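Local coordinates for protein VMB-1 (Vibrio alginolyticus, PDB 6JV4) that probably hydrolyses beta-lactam antibiotics to substituted beta-amino acids, as a subclass B1 metallo-beta-lactamase with zinc ions bound in its active site, at residues 25-28 with 34-37; 59-64 with 91-96; 199-204 with 212-217. All blocks are in the same frame, centred on the assembly; numbering follows the deposited sequence.

Contact 1: residues 25-28 with 34-37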
ATOM      1  N   ILE A  25       4.003  -6.166   8.534  1.00  9.47           N
ATOM      2  CA  ILE A  25       3.544  -7.411   7.898  1.00 10.15           C
ATOM      3  C   ILE A  25       2.427  -8.006   8.760  1.00  9.87           C
ATOM      4  O   ILE A  25       2.556  -8.036  10.001  1.00 10.46           O
ATOM      5  CB  ILE A  25       4.683  -8.412   7.694  1.00 10.55           C
ATOM      6  CG1 ILE A  25       5.873  -7.747   6.993  1.00 11.25           C
ATOM      7  CG2 ILE A  25       4.172  -9.618   6.922  1.00 10.60           C
ATOM      8  CD1 ILE A  25       7.074  -8.615   6.881  1.00 13.23           C
ATOM      9  N   SER A  26       1.354  -8.419   8.114  1.00 10.51           N
ATOM     10  CA  SER A  26       0.233  -9.094   8.798  1.00 10.59           C
ATOM     11  C   SER A  26      -0.288 -10.165   7.863  1.00 10.34           C
ATOM     12  O   SER A  26       0.303 -10.367   6.804  1.00 10.40           O
ATOM     13  CB  SER A  26      -0.788  -8.125   9.307  1.00 13.84           C
ATOM     14  OG  SER A  26      -1.092  -7.107   8.399  1.00 13.94           O
ATOM     15  N   TYR A  27      -1.312 -10.926   8.256  1.00 10.29           N
ATOM     16  CA  TYR A  27      -1.857 -11.953   7.365  1.00 11.47           C
ATOM     17  C   TYR A  27      -3.315 -12.196   7.712  1.00 11.12           C
ATOM     18  O   TYR A  27      -3.749 -11.836   8.821  1.00 12.05           O
ATOM     19  CB  TYR A  27      -1.019 -13.218   7.423  1.00 12.42           C
ATOM     20  CG  TYR A  27      -1.166 -13.991   8.693  1.00 14.28           C
ATOM     21  CD1 TYR A  27      -2.213 -14.891   8.871  1.00 14.70           C
ATOM     22  CD2 TYR A  27      -0.268 -13.818   9.742  1.00 17.43           C
ATOM     23  CE1 TYR A  27      -2.345 -15.615  10.049  1.00 17.47           C
ATOM     24  CE2 TYR A  27      -0.403 -14.518  10.927  1.00 18.35           C
ATOM     25  CZ  TYR A  27      -1.440 -15.433  11.079  1.00 19.47           C
ATOM     26  OH  TYR A  27      -1.590 -16.153  12.238  1.00 21.21           O
ATOM     27  N   LYS A  28      -4.041 -12.760   6.761  1.00 12.64           N
ATOM     28  CA  LYS A  28      -5.451 -13.163   6.981  1.00 13.08           C
ATOM     29  C   LYS A  28      -5.762 -14.268   6.001  1.00 14.31           C
ATOM     30  O   LYS A  28      -5.141 -14.303   4.959  1.00 13.27           O
ATOM     31  CB  LYS A  28      -6.450 -12.024   6.754  1.00 16.95           C
ATOM     32  CG  LYS A  28      -6.665 -11.082   7.927  1.00 23.54           C
ATOM     33  CD  LYS A  28      -7.932 -10.204   7.928  1.00 25.08           C
ATOM     34  CE  LYS A  28      -7.972  -9.433   9.244  1.00 28.26           C
ATOM     35  NZ  LYS A  28      -8.792  -8.196   9.227  1.00 26.97           N
ATOM     36  N   GLY A  34      -6.871 -18.679   0.539  1.00 15.72           N
ATOM     37  CA  GLY A  34      -6.323 -19.161   1.811  1.00 15.46           C
ATOM     38  C   GLY A  34      -5.546 -18.082   2.563  1.00 14.37           C
ATOM     39  O   GLY A  34      -5.870 -16.921   2.414  1.00 13.78           O
ATOM     40  N   LEU A  35      -4.544 -18.480   3.338  1.00 14.28           N
ATOM     41  CA  LEU A  35      -3.754 -17.519   4.154  1.00 13.74           C
ATOM     42  C   LEU A  35      -2.875 -16.689   3.214  1.00 13.24           C
ATOM     43  O   LEU A  35      -2.107 -17.254   2.394  1.00 14.27           O
ATOM     44  CB  LEU A  35      -2.904 -18.283   5.165  1.00 15.63           C
ATOM     45  CG  LEU A  35      -3.644 -18.871   6.355  1.00 19.37           C
ATOM     46  CD1 LEU A  35      -2.700 -19.816   7.070  1.00 22.74           C
ATOM     47  CD2 LEU A  35      -4.163 -17.810   7.263  1.00 19.87           C
ATOM     48  N   ILE A  36      -2.989 -15.379   3.325  1.00 12.06           N
ATOM     49  CA  ILE A  36      -2.104 -14.482   2.525  1.00 12.45           C
ATOM     50  C   ILE A  36      -1.520 -13.405   3.439  1.00 11.33           C
ATOM     51  O   ILE A  36      -2.190 -12.942   4.358  1.00 11.59           O
ATOM     52  CB  ILE A  36      -2.826 -13.917   1.297  1.00 15.75           C
ATOM     53  CG1 ILE A  36      -4.039 -13.092   1.677  1.00 16.89           C
ATOM     54  CG2 ILE A  36      -3.169 -15.044   0.322  1.00 16.60           C
ATOM     55  CD1 ILE A  36      -4.689 -12.339   0.510  1.00 19.15           C
ATOM     56  N   GLY A  37      -0.251 -13.082   3.174  1.00 10.65           N
ATOM     57  CA  GLY A  37       0.522 -12.085   3.908  1.00  9.54           C
ATOM     58  C   GLY A  37       0.268 -10.714   3.279  1.00  9.25           C
ATOM     59  O   GLY A  37      -0.006 -10.665   2.089  1.00  9.27           O
TER

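Contact 2: residues 59-64 with 91-96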
ATOM      1  N   GLN A  59      -5.667  -4.901  16.147  1.00 13.79           N
ATOM      2  CA  GLN A  59      -4.655  -5.208  17.186  1.00 15.10           C
ATOM      3  C   GLN A  59      -3.263  -4.899  16.604  1.00 14.63           C
ATOM      4  O   GLN A  59      -2.439  -4.288  17.285  1.00 13.43           O
ATOM      5  CB  GLN A  59      -4.845  -6.625  17.725  1.00 18.38           C
ATOM      6  CG  GLN A  59      -6.168  -6.792  18.481  1.00 20.94           C
ATOM      7  CD  GLN A  59      -6.268  -5.878  19.694  1.00 28.49           C
ATOM      8  OE1 GLN A  59      -5.310  -5.741  20.468  1.00 36.07           O
ATOM      9  NE2 GLN A  59      -7.410  -5.215  19.861  1.00 32.32           N
ATOM     10  N   GLY A  60      -3.006  -5.297  15.365  1.00 13.67           N
ATOM     11  CA  GLY A  60      -1.697  -5.025  14.739  1.00 13.50           C
ATOM     12  C   GLY A  60      -1.464  -3.527  14.604  1.00 12.03           C
ATOM     13  O   GLY A  60      -0.323  -3.112  14.823  1.00 13.19           O
ATOM     14  N   THR A  61      -2.468  -2.733  14.213  1.00 12.21           N
ATOM     15  CA  THR A  61      -2.305  -1.262  14.078  1.00 11.51           C
ATOM     16  C   THR A  61      -1.977  -0.652  15.453  1.00 12.44           C
ATOM     17  O   THR A  61      -1.034   0.179  15.586  1.00 11.57           O
ATOM     18  CB  THR A  61      -3.519  -0.609  13.422  1.00 12.72           C
ATOM     19  OG1 THR A  61      -3.741  -1.270  12.163  1.00 12.64           O
ATOM     20  CG2 THR A  61      -3.338   0.877  13.270  1.00 13.13           C
ATOM     21  N   LYS A  62      -2.676  -1.099  16.487  1.00 12.96           N
ATOM     22  CA  LYS A  62      -2.387  -0.583  17.850  1.00 13.94           C
ATOM     23  C   LYS A  62      -0.962  -0.973  18.251  1.00 12.82           C
ATOM     24  O   LYS A  62      -0.226  -0.111  18.799  1.00 13.80           O
ATOM     25  CB  LYS A  62      -3.404  -1.144  18.846  1.00 15.91           C
ATOM     26  CG  LYS A  62      -4.773  -0.520  18.711  1.00 18.67           C
ATOM     27  CD  LYS A  62      -5.773  -1.048  19.720  1.00 22.64           C
ATOM     28  CE  LYS A  62      -7.098  -0.345  19.568  1.00 27.71           C
ATOM     29  NZ  LYS A  62      -8.029  -0.693  20.668  1.00 31.80           N
ATOM     30  N   GLN A  63      -0.537  -2.200  17.945  1.00 12.62           N
ATOM     31  CA  GLN A  63       0.836  -2.669  18.275  1.00 13.22           C
ATOM     32  C   GLN A  63       1.864  -1.844  17.486  1.00 14.32           C
ATOM     33  O   GLN A  63       2.937  -1.483  18.048  1.00 14.67           O
ATOM     34  CB  GLN A  63       0.991  -4.150  17.983  1.00 13.97           C
ATOM     35  CG  GLN A  63       0.170  -5.026  18.932  1.00 14.88           C
ATOM     36  CD  GLN A  63      -0.065  -6.392  18.331  1.00 15.81           C
ATOM     37  OE1 GLN A  63       0.489  -6.738  17.295  1.00 17.42           O
ATOM     38  NE2 GLN A  63      -0.881  -7.219  18.990  1.00 16.09           N
ATOM     39  N   LEU A  64       1.535  -1.517  16.231  1.00 13.49           N
ATOM     40  CA  LEU A  64       2.470  -0.728  15.393  1.00 13.17           C
ATOM     41  C   LEU A  64       2.611   0.678  15.995  1.00 12.24           C
ATOM     42  O   LEU A  64       3.756   1.183  16.053  1.00 14.22           O
ATOM     43  CB  LEU A  64       1.954  -0.656  13.956  1.00 13.09           C
ATOM     44  CG  LEU A  64       2.892   0.072  12.990  1.00 13.06           C
ATOM     45  CD1 LEU A  64       4.286  -0.536  13.001  1.00 13.96           C
ATOM     46  CD2 LEU A  64       2.306   0.086  11.580  1.00 13.35           C
ATOM     47  N   ILE A  91      -8.571   3.296   9.225  1.00 12.54           N
ATOM     48  CA  ILE A  91      -8.863   4.753   9.156  1.00 14.20           C
ATOM     49  C   ILE A  91      -9.621   5.215  10.411  1.00 14.02           C
ATOM     50  O   ILE A  91      -9.282   6.276  10.962  1.00 14.22           O
ATOM     51  CB  ILE A  91      -9.570   5.074   7.840  1.00 13.80           C
ATOM     52  CG1 ILE A  91      -8.574   5.054   6.669  1.00 13.75           C
ATOM     53  CG2 ILE A  91     -10.286   6.388   7.913  1.00 13.76           C
ATOM     54  CD1 ILE A  91      -9.245   5.342   5.365  1.00 14.60           C
ATOM     55  N   PRO A  92     -10.692   4.516  10.882  1.00 14.44           N
ATOM     56  CA  PRO A  92     -11.445   5.007  12.024  1.00 15.07           C
ATOM     57  C   PRO A  92     -10.553   5.164  13.252  1.00 14.30           C
ATOM     58  O   PRO A  92     -10.627   6.218  13.904  1.00 16.11           O
ATOM     59  CB  PRO A  92     -12.552   3.957  12.203  1.00 16.67           C
ATOM     60  CG  PRO A  92     -12.737   3.398  10.801  1.00 16.33           C
ATOM     61  CD  PRO A  92     -11.325   3.342  10.261  1.00 16.39           C
ATOM     62  N   LEU A  93      -9.737   4.158  13.560  1.00 14.58           N
ATOM     63  CA  LEU A  93      -8.808   4.216  14.708  1.00 15.75           C
ATOM     64  C   LEU A  93      -7.887   5.416  14.539  1.00 15.20           C
ATOM     65  O   LEU A  93      -7.688   6.149  15.525  1.00 14.53           O
ATOM     66  CB  LEU A  93      -8.001   2.924  14.824  1.00 17.42           C
ATOM     67  CG  LEU A  93      -6.926   2.955  15.898  1.00 19.42           C
ATOM     68  CD1 LEU A  93      -7.564   3.107  17.299  1.00 21.35           C
ATOM     69  CD2 LEU A  93      -6.051   1.735  15.826  1.00 20.97           C
ATOM     70  N   LEU A  94      -7.272   5.591  13.355  1.00 13.97           N
ATOM     71  CA  LEU A  94      -6.296   6.699  13.216  1.00 14.05           C
ATOM     72  C   LEU A  94      -7.025   8.035  13.350  1.00 15.55           C
ATOM     73  O   LEU A  94      -6.480   8.962  14.024  1.00 17.48           O
ATOM     74  CB  LEU A  94      -5.572   6.587  11.872  1.00 15.18           C
ATOM     75  CG  LEU A  94      -4.725   5.338  11.672  1.00 18.51           C
ATOM     76  CD1 LEU A  94      -4.074   5.331  10.294  1.00 16.85           C
ATOM     77  CD2 LEU A  94      -3.661   5.170  12.715  1.00 20.46           C
ATOM     78  N   ASN A  95      -8.216   8.145  12.789  1.00 15.20           N
ATOM     79  CA  ASN A  95      -8.994   9.408  12.851  1.00 16.90           C
ATOM     80  C   ASN A  95      -9.339   9.685  14.330  1.00 17.31           C
ATOM     81  O   ASN A  95      -9.173  10.846  14.769  1.00 17.28           O
ATOM     82  CB  ASN A  95     -10.209   9.348  11.939  1.00 17.22           C
ATOM     83  CG  ASN A  95      -9.887   9.561  10.466  1.00 18.01           C
ATOM     84  OD1 ASN A  95      -8.738   9.886  10.094  1.00 16.97           O
ATOM     85  ND2 ASN A  95     -10.887   9.298   9.630  1.00 16.27           N
ATOM     86  N   ASP A  96      -9.714   8.650  15.066  1.00 18.90           N
ATOM     87  CA  ASP A  96      -9.988   8.738  16.533  1.00 21.65           C
ATOM     88  C   ASP A  96      -8.770   9.209  17.323  1.00 22.48           C
ATOM     89  O   ASP A  96      -9.013   9.986  18.266  1.00 22.29           O
ATOM     90  CB  ASP A  96     -10.489   7.418  17.092  1.00 23.24           C
ATOM     91  CG  ASP A  96     -11.927   7.142  16.746  1.00 26.09           C
ATOM     92  OD1 ASP A  96     -12.591   8.075  16.276  1.00 32.85           O
ATOM     93  OD2 ASP A  96     -12.364   6.000  16.956  1.00 30.34           O
TER

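Contact 3: residues 199-204 with 212-217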
ATOM      1  N   LYS A 199      14.598   0.101  -7.082  1.00 11.58           N
ATOM      2  CA  LYS A 199      15.512  -0.958  -6.597  1.00 12.99           C
ATOM      3  C   LYS A 199      14.739  -2.044  -5.878  1.00 13.96           C
ATOM      4  O   LYS A 199      15.166  -3.204  -5.958  1.00 14.65           O
ATOM      5  CB  LYS A 199      16.600  -0.350  -5.726  1.00 16.44           C
ATOM      6  CG  LYS A 199      17.521   0.554  -6.535  1.00 19.64           C
ATOM      7  CD  LYS A 199      18.239  -0.154  -7.699  1.00 25.20           C
ATOM      8  CE  LYS A 199      19.293   0.719  -8.369  1.00 30.62           C
ATOM      9  NZ  LYS A 199      18.677   1.720  -9.272  1.00 34.25           N
ATOM     10  N   LEU A 200      13.683  -1.679  -5.167  1.00 12.13           N
ATOM     11  CA  LEU A 200      12.884  -2.639  -4.377  1.00 12.31           C
ATOM     12  C   LEU A 200      11.443  -2.288  -4.678  1.00 10.82           C
ATOM     13  O   LEU A 200      11.140  -1.099  -4.694  1.00 11.49           O
ATOM     14  CB  LEU A 200      13.178  -2.443  -2.895  1.00 13.77           C
ATOM     15  CG  LEU A 200      12.589  -3.479  -1.935  1.00 17.71           C
ATOM     16  CD1 LEU A 200      13.153  -4.862  -2.190  1.00 20.01           C
ATOM     17  CD2 LEU A 200      12.910  -3.042  -0.518  1.00 20.29           C
ATOM     18  N   VAL A 201      10.665  -3.283  -5.015  1.00  8.84           N
ATOM     19  CA  VAL A 201       9.216  -3.126  -5.235  1.00  8.28           C
ATOM     20  C   VAL A 201       8.495  -3.971  -4.181  1.00  7.85           C
ATOM     21  O   VAL A 201       8.838  -5.163  -4.001  1.00  8.19           O
ATOM     22  CB  VAL A 201       8.837  -3.558  -6.659  1.00  8.63           C
ATOM     23  CG1 VAL A 201       7.323  -3.490  -6.838  1.00  8.51           C
ATOM     24  CG2 VAL A 201       9.568  -2.737  -7.699  1.00  8.47           C
ATOM     25  N   VAL A 202       7.657  -3.314  -3.383  1.00  7.91           N
ATOM     26  CA  VAL A 202       6.905  -4.010  -2.320  1.00  7.73           C
ATOM     27  C   VAL A 202       5.501  -4.280  -2.837  1.00  7.54           C
ATOM     28  O   VAL A 202       4.748  -3.321  -3.051  1.00  8.72           O
ATOM     29  CB  VAL A 202       6.886  -3.169  -1.028  1.00  8.09           C
ATOM     30  CG1 VAL A 202       6.112  -3.888   0.048  1.00  7.85           C
ATOM     31  CG2 VAL A 202       8.292  -2.822  -0.554  1.00  9.16           C
ATOM     32  N   PRO A 203       5.126  -5.554  -3.064  1.00  7.82           N
ATOM     33  CA  PRO A 203       3.765  -5.890  -3.421  1.00  7.87           C
ATOM     34  C   PRO A 203       2.896  -5.883  -2.169  1.00  7.83           C
ATOM     35  O   PRO A 203       3.375  -5.990  -1.058  1.00  8.19           O
ATOM     36  CB  PRO A 203       3.887  -7.258  -4.040  1.00  8.06           C
ATOM     37  CG  PRO A 203       4.962  -7.911  -3.172  1.00  7.75           C
ATOM     38  CD  PRO A 203       5.936  -6.786  -2.889  1.00  7.23           C
ATOM     39  N   GLY A 204       1.591  -5.713  -2.396  1.00  8.44           N
ATOM     40  CA  GLY A 204       0.609  -5.739  -1.304  1.00  8.47           C
ATOM     41  C   GLY A 204       0.600  -7.059  -0.571  1.00  8.42           C
ATOM     42  O   GLY A 204       0.317  -7.065   0.661  1.00  8.95           O
ATOM     43  N   SER A 212      11.175  -6.427 -11.733  1.00  8.50           N
ATOM     44  CA  SER A 212      10.519  -7.515 -12.489  1.00  8.87           C
ATOM     45  C   SER A 212       9.103  -7.748 -11.962  1.00  8.42           C
ATOM     46  O   SER A 212       8.266  -8.225 -12.733  1.00  8.66           O
ATOM     47  CB  SER A 212      11.327  -8.773 -12.527  1.00 10.23           C
ATOM     48  OG  SER A 212      11.341  -9.432 -11.300  1.00 10.68           O
ATOM     49  N   LEU A 213       8.789  -7.382 -10.708  1.00  7.31           N
ATOM     50  CA  LEU A 213       7.411  -7.602 -10.217  1.00  7.27           C
ATOM     51  C   LEU A 213       6.444  -6.794 -11.072  1.00  7.27           C
ATOM     52  O   LEU A 213       5.312  -7.228 -11.258  1.00  7.36           O
ATOM     53  CB  LEU A 213       7.251  -7.227  -8.739  1.00  7.10           C
ATOM     54  CG  LEU A 213       7.659  -8.299  -7.720  1.00  7.40           C
ATOM     55  CD1 LEU A 213       9.097  -8.756  -7.878  1.00  8.33           C
ATOM     56  CD2 LEU A 213       7.405  -7.793  -6.310  1.00  8.45           C
ATOM     57  N   LEU A 214       6.832  -5.622 -11.528  1.00  7.31           N
ATOM     58  CA  LEU A 214       5.945  -4.788 -12.351  1.00  7.62           C
ATOM     59  C   LEU A 214       5.651  -5.502 -13.674  1.00  7.94           C
ATOM     60  O   LEU A 214       4.524  -5.497 -14.140  1.00  8.01           O
ATOM     61  CB  LEU A 214       6.604  -3.440 -12.616  1.00  7.80           C
ATOM     62  CG  LEU A 214       7.014  -2.599 -11.415  1.00  7.90           C
ATOM     63  CD1 LEU A 214       7.604  -1.308 -11.924  1.00  7.88           C
ATOM     64  CD2 LEU A 214       5.873  -2.380 -10.439  1.00  8.41           C
ATOM     65  N   LYS A 215       6.714  -6.009 -14.306  1.00  7.97           N
ATOM     66  CA  LYS A 215       6.606  -6.699 -15.621  1.00  8.79           C
ATOM     67  C   LYS A 215       5.785  -7.979 -15.451  1.00  8.43           C
ATOM     68  O   LYS A 215       4.982  -8.293 -16.352  1.00  8.03           O
ATOM     69  CB  LYS A 215       8.001  -7.009 -16.175  1.00 10.24           C
ATOM     70  CG  LYS A 215       8.761  -5.813 -16.733  1.00 12.84           C
ATOM     71  CD  LYS A 215       9.017  -4.732 -15.703  1.00 12.51           C
ATOM     72  CE  LYS A 215       9.770  -3.545 -16.266  1.00 13.00           C
ATOM     73  NZ  LYS A 215      11.191  -3.870 -16.529  1.00 14.13           N
ATOM     74  N   HIS A 216       5.989  -8.682 -14.334  1.00  8.17           N
ATOM     75  CA  HIS A 216       5.252  -9.936 -14.060  1.00  7.76           C
ATOM     76  C   HIS A 216       3.762  -9.619 -13.956  1.00  8.40           C
ATOM     77  O   HIS A 216       2.950 -10.333 -14.528  1.00  7.75           O
ATOM     78  CB  HIS A 216       5.813 -10.608 -12.801  1.00  8.39           C
ATOM     79  CG  HIS A 216       5.114 -11.885 -12.493  1.00  8.93           C
ATOM     80  ND1 HIS A 216       5.056 -12.960 -13.412  1.00  9.93           N
ATOM     81  CD2 HIS A 216       4.293 -12.211 -11.475  1.00  9.43           C
ATOM     82  CE1 HIS A 216       4.334 -13.942 -12.865  1.00 10.23           C
ATOM     83  NE2 HIS A 216       3.842 -13.481 -11.693  1.00 10.64           N
ATOM     84  N   THR A 217       3.417  -8.631 -13.143  1.00  8.47           N
ATOM     85  CA  THR A 217       2.015  -8.229 -12.928  1.00  8.43           C
ATOM     86  C   THR A 217       1.374  -7.802 -14.255  1.00  8.47           C
ATOM     87  O   THR A 217       0.219  -8.211 -14.547  1.00  8.27           O
ATOM     88  CB  THR A 217       1.906  -7.108 -11.891  1.00  8.79           C
ATOM     89  OG1 THR A 217       2.414  -7.672 -10.684  1.00  8.86           O
ATOM     90  CG2 THR A 217       0.474  -6.654 -11.722  1.00  9.52           C
TER

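Contact 1: residues 25-28 with 34-37
K28 and I36 face each other as an antiparallel hydrogen-bonded pair, K28 N giving to I36 O at 3.0 Å and I36 N to K28 O at 2.9 Å, while the segments run 170° apart. They belong to the beta hairpin of strands 21-30 and 36-45, whose tip in B1 enzymes is the loop that flanks the zinc site. Further from the tip, Y27 and G37 form a non-hydrogen-bonded pair with CA atoms 4.2 Å apart, where G37 CA lies 3.4 Å from S26 O in a CA-H...O contact.

The side chains divide between the two faces of the sheet. Y27 projects from one face, and L35, at the bend ahead of strand 36-45, runs beside its ring with CD2 3.9 Å from Y27 CD1, meeting it obliquely. I36 projects from the other face, toward the metal centre: it touches W56 and the zinc ligand H205, and its side chain is about 6 Å from a zinc ion. K28 shares that face, its NZ held by a salt bridge to E85 and a hydrogen bond to the carbonyl of W56. With CG1 set between its backbone N and carbonyl carbon (chi1 61°), I36 places CG1 3.7 Å from K28 O.

Contact 2: residues 59-64 with 91-96
L93 reaches across to two neighbouring residues of helix 59-64 with one methyl: its CD2 lies 3.8 Å from T61 CG2 and 3.9 Å from K62 CG. The T61 and L93 side chains run alongside each other and antiparallel. K62 instead crosses L93 at a slant, and its extended chain carries CE to 4.2 Å from L93 CD1, adding a second, outer point of touch. L94 takes a smaller share, with CD2 4.3 Å from T61 CG2 on the buried side.

Two torsions set up the pairing. L93 has CG anti to the backbone N (chi1 174°), and T61 turns its methyl in the same sense relative to its own N, leaving OG1 anti to the carbonyl carbon.

The axes of the short segments approach to 10.9 Å and cross at -37°, a separation bridged by L93 with T61 and K62. In the alpha-beta/beta-alpha fold of the metallo-beta-lactamases this joins two helices of one half of the molecule, and T61 is about 10 Å, side chain to side chain, from the zinc ligand D86. No hydrogen bond links the two segments, yet T61 OG1 is engaged nearby, hydrogen-bonded to D90, just ahead of helix 91-96, and to the carbonyl of T57. The same threonine packs on P55, and L94 on T54, in the loop that leads into helix 58-70.

Contact 3: residues 199-204 with 212-217
V201 and L213 come together where strand 200-203 packs against the first turn of helix 212-226, their CA atoms 6.9 Å apart. The short segments approach to 9.1 Å between axes, with 47° between their directions, a helix packed on the edge strand of the five-stranded sheet in the alpha-beta/beta-alpha fold. V201 directs CG1 between two leucines: it lies 4.2 Å from L213 CB and 4.0 Å from L214 CD2. With CG1 anti to the backbone N (chi1 176°), this branch is turned into the helix. The side chains of V201 and L213 run antiparallel, while L214 crosses the valine at an angle. L213 CD2 lies 3.8 Å from V201 O.

V202 points away from the helix and packs on F160 of strand 158-162. P203 turns back toward it, and P203 CD meets L213 CD2 at 3.9 Å, with CG beside it. This methyl therefore touches both V201 and P203. The P203 side chain is about 6 Å from that of the zinc ligand H205.

Within the helix, L213 O accepts from T217 N and from T217 OG1, which approach from opposite faces of its plane; OG1 also bonds to the backbone N of K166. With no hydrogen bond between the segments, the interface relies on shape and buried apolar surface, while L213's carbonyl is satisfied inside its own helix.

How the contacts relate
The chain first closes contact 1, which pairs the ends of strands 21-30 and 36-45 of the seven-stranded sheet and closes the five-residue turn between segments 25-28 and 34-37. It then runs through strand 48-52 into helix 58-70, and contact 2 closes a 26-residue connection that includes strand 74-79 and helix 85-88, bringing two helices together. Contact 3 comes last, closing a seven-residue loop between strand 200-203 of the five-stranded sheet and helix 212-226. The three are strictly in series, so none nests or crosses. Contacts 2 and 3 lie on opposite sides of the chain's centre, their centres 27 Å apart. H205 directly follows segment 199-204, and its ND1 is hydrogen-bonded to G37 O of contact 1.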